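Local coordinates for protein aspartate aminotransferase (Giardia lamblia, PDB 3MEB) that probably catalyses the pyridoxal-phosphate-dependent exchange of an amino group between L-aspartate and 2-oxoglutarate, giving oxaloacetate and L-glutamate, and forms a homodimer, at residues Ala94-Phe99 with Ser325-Ala330. Residues are numbered along the deposited sequence; the frame is centred on the assembly and turned at random.
Sequences AGFPLF and SAIHGA
Phe96 lays its ring against Ala330 and Ile327 of helix 327-337, touching Ala330 through ring atom CD2 and Ile327 with its far end. Its CB is directed toward 325-330, and CG lies anti to the carbonyl carbon (chi1 -56°), beside the backbone N of this N-cap residue of helix 97-108. CD2 then comes within 3.9 Å of Ala330 CB. One atom further, CE2 reaches Ile327 CB at 4.0 Å, and at the tip CZ closes to 3.7 Å on Ile327 CG2. Both partners lie oblique to the ring. CG2 of Ile327 is anti to the carbonyl carbon, with CG1 between backbone N and carbonyl carbon (chi1 63°). Within fold type I of the class I aminotransferases, the contact thus joins the start of helix 97-108 to the N-terminal part of helix 327-337, the segments being 226 residues apart at their closest ends. Ile327 is about 7 Å, side chain to side chain, from Tyr90, a pyridoxal-phosphate-binding residue that does not bind this chain's own cofactor in the model, and its backbone hydrogen-bonds to the second subunit. One turn on from Phe96, Phe99 brings CD1 to 3.7 Å from Ala330 CA, and its CG to 4.0 Å from Ala330 CB, a methyl therefore shared by two phenyl rings. No hydrogen bond crosses between the segments; 200 Å² of surface is buried, by apolar contact. Tyr331 meets the Phe96 ring with planes at about 5°, and Gln124 of strand 120-125 touches both Phe99 and Ala330.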
loop_
_atom_site.group_PDB
_atom_site.type_symbol
_atom_site.label_atom_id
_atom_site.label_comp_id
_atom_site.label_asym_id
_atom_site.label_seq_id
_atom_site.Cartn_x
_atom_site.Cartn_y
_atom_site.Cartn_z
ATOM N N ALA A 94 9.678 -6.037 6.680
ATOM C CA ALA A 94 10.204 -6.422 5.358
ATOM C C ALA A 94 9.327 -7.480 4.701
ATOM O O ALA A 94 9.431 -7.722 3.521
ATOM C CB ALA A 94 11.650 -6.938 5.462
ATOM N N GLY A 95 8.446 -8.092 5.471
ATOM C CA GLY A 95 7.546 -9.138 4.978
ATOM C C GLY A 95 7.865 -10.452 5.633
ATOM O O GLY A 95 8.932 -10.598 6.234
ATOM N N PHE A 96 6.967 -11.425 5.530
ATOM C CA PHE A 96 7.265 -12.755 6.093
ATOM C C PHE A 96 8.523 -13.377 5.472
ATOM O O PHE A 96 8.622 -13.448 4.254
ATOM C CB PHE A 96 6.111 -13.746 5.874
ATOM C CG PHE A 96 4.791 -13.274 6.407
ATOM C CD1 PHE A 96 4.637 -12.949 7.749
ATOM C CD2 PHE A 96 3.686 -13.160 5.558
ATOM C CE1 PHE A 96 3.386 -12.461 8.233
ATOM C CE2 PHE A 96 2.455 -12.694 6.021
ATOM C CZ PHE A 96 2.298 -12.351 7.359
ATOM N N PRO A 97 9.422 -13.926 6.295
ATOM C CA PRO A 97 10.616 -14.574 5.712
ATOM C C PRO A 97 10.319 -15.633 4.663
ATOM O O PRO A 97 10.985 -15.650 3.650
ATOM C CB PRO A 97 11.294 -15.183 6.922
ATOM C CG PRO A 97 10.949 -14.203 8.036
ATOM C CD PRO A 97 9.504 -13.861 7.760
ATOM N N LEU A 98 9.325 -16.503 4.891
ATOM C CA LEU A 98 8.900 -17.483 3.860
ATOM C C LEU A 98 8.487 -16.847 2.529
ATOM O O LEU A 98 8.810 -17.371 1.489
ATOM C CB LEU A 98 7.777 -18.389 4.386
ATOM C CG LEU A 98 8.151 -19.394 5.480
ATOM C CD1 LEU A 98 6.890 -20.137 6.062
ATOM C CD2 LEU A 98 9.184 -20.382 4.961
ATOM N N PHE A 99 7.784 -15.719 2.566
ATOM C CA PHE A 99 7.425 -14.978 1.366
ATOM C C PHE A 99 8.691 -14.433 0.686
ATOM O O PHE A 99 8.901 -14.616 -0.523
ATOM C CB PHE A 99 6.424 -13.840 1.647
ATOM C CG PHE A 99 6.290 -12.881 0.501
ATOM C CD1 PHE A 99 5.506 -13.208 -0.596
ATOM C CD2 PHE A 99 6.990 -11.683 0.488
ATOM C CE1 PHE A 99 5.429 -12.381 -1.676
ATOM C CE2 PHE A 99 6.892 -10.827 -0.567
ATOM C CZ PHE A 99 6.123 -11.154 -1.662
ATOM N N SER A 325 3.437 -3.942 4.724
ATOM C CA SER A 325 2.769 -4.347 3.497
ATOM C C SER A 325 1.661 -5.373 3.810
ATOM O O SER A 325 1.426 -5.704 4.988
ATOM C CB SER A 325 3.817 -4.780 2.454
ATOM O OG SER A 325 4.601 -3.644 2.011
ATOM N N ALA A 326 0.921 -5.791 2.797
ATOM C CA ALA A 326 -0.337 -6.485 3.002
ATOM C C ALA A 326 -0.187 -8.009 3.021
ATOM O O ALA A 326 0.406 -8.598 2.130
ATOM C CB ALA A 326 -1.354 -6.070 1.945
ATOM N N ILE A 327 -0.770 -8.647 4.019
ATOM C CA ILE A 327 -0.462 -10.045 4.321
ATOM C C ILE A 327 -1.088 -11.091 3.392
ATOM O O ILE A 327 -0.511 -12.133 3.172
ATOM C CB ILE A 327 -0.819 -10.390 5.758
ATOM C CG1 ILE A 327 -2.334 -10.264 6.046
ATOM C CG2 ILE A 327 -0.019 -9.503 6.744
ATOM C CD1 ILE A 327 -2.710 -10.438 7.559
ATOM N N HIS A 328 -2.260 -10.821 2.845
ATOM C CA HIS A 328 -3.044 -11.908 2.248
ATOM C C HIS A 328 -2.398 -12.494 1.013
ATOM O O HIS A 328 -2.289 -13.736 0.873
ATOM C CB HIS A 328 -4.481 -11.502 1.938
ATOM C CG HIS A 328 -5.381 -12.695 1.768
ATOM N ND1 HIS A 328 -5.792 -13.448 2.833
ATOM C CD2 HIS A 328 -5.876 -13.298 0.667
ATOM C CE1 HIS A 328 -6.523 -14.462 2.406
ATOM N NE2 HIS A 328 -6.585 -14.403 1.089
ATOM N N GLY A 329 -1.912 -11.620 0.127
ATOM C CA GLY A 329 -1.195 -12.098 -1.045
ATOM C C GLY A 329 0.110 -12.780 -0.694
ATOM O O GLY A 329 0.545 -13.711 -1.401
ATOM N N ALA A 330 0.784 -12.270 0.329
ATOM C CA ALA A 330 2.067 -12.868 0.812
ATOM C C ALA A 330 1.866 -14.309 1.282
ATOM O O ALA A 330 2.684 -15.198 0.993
ATOM C CB ALA A 330 2.648 -12.054 1.973
#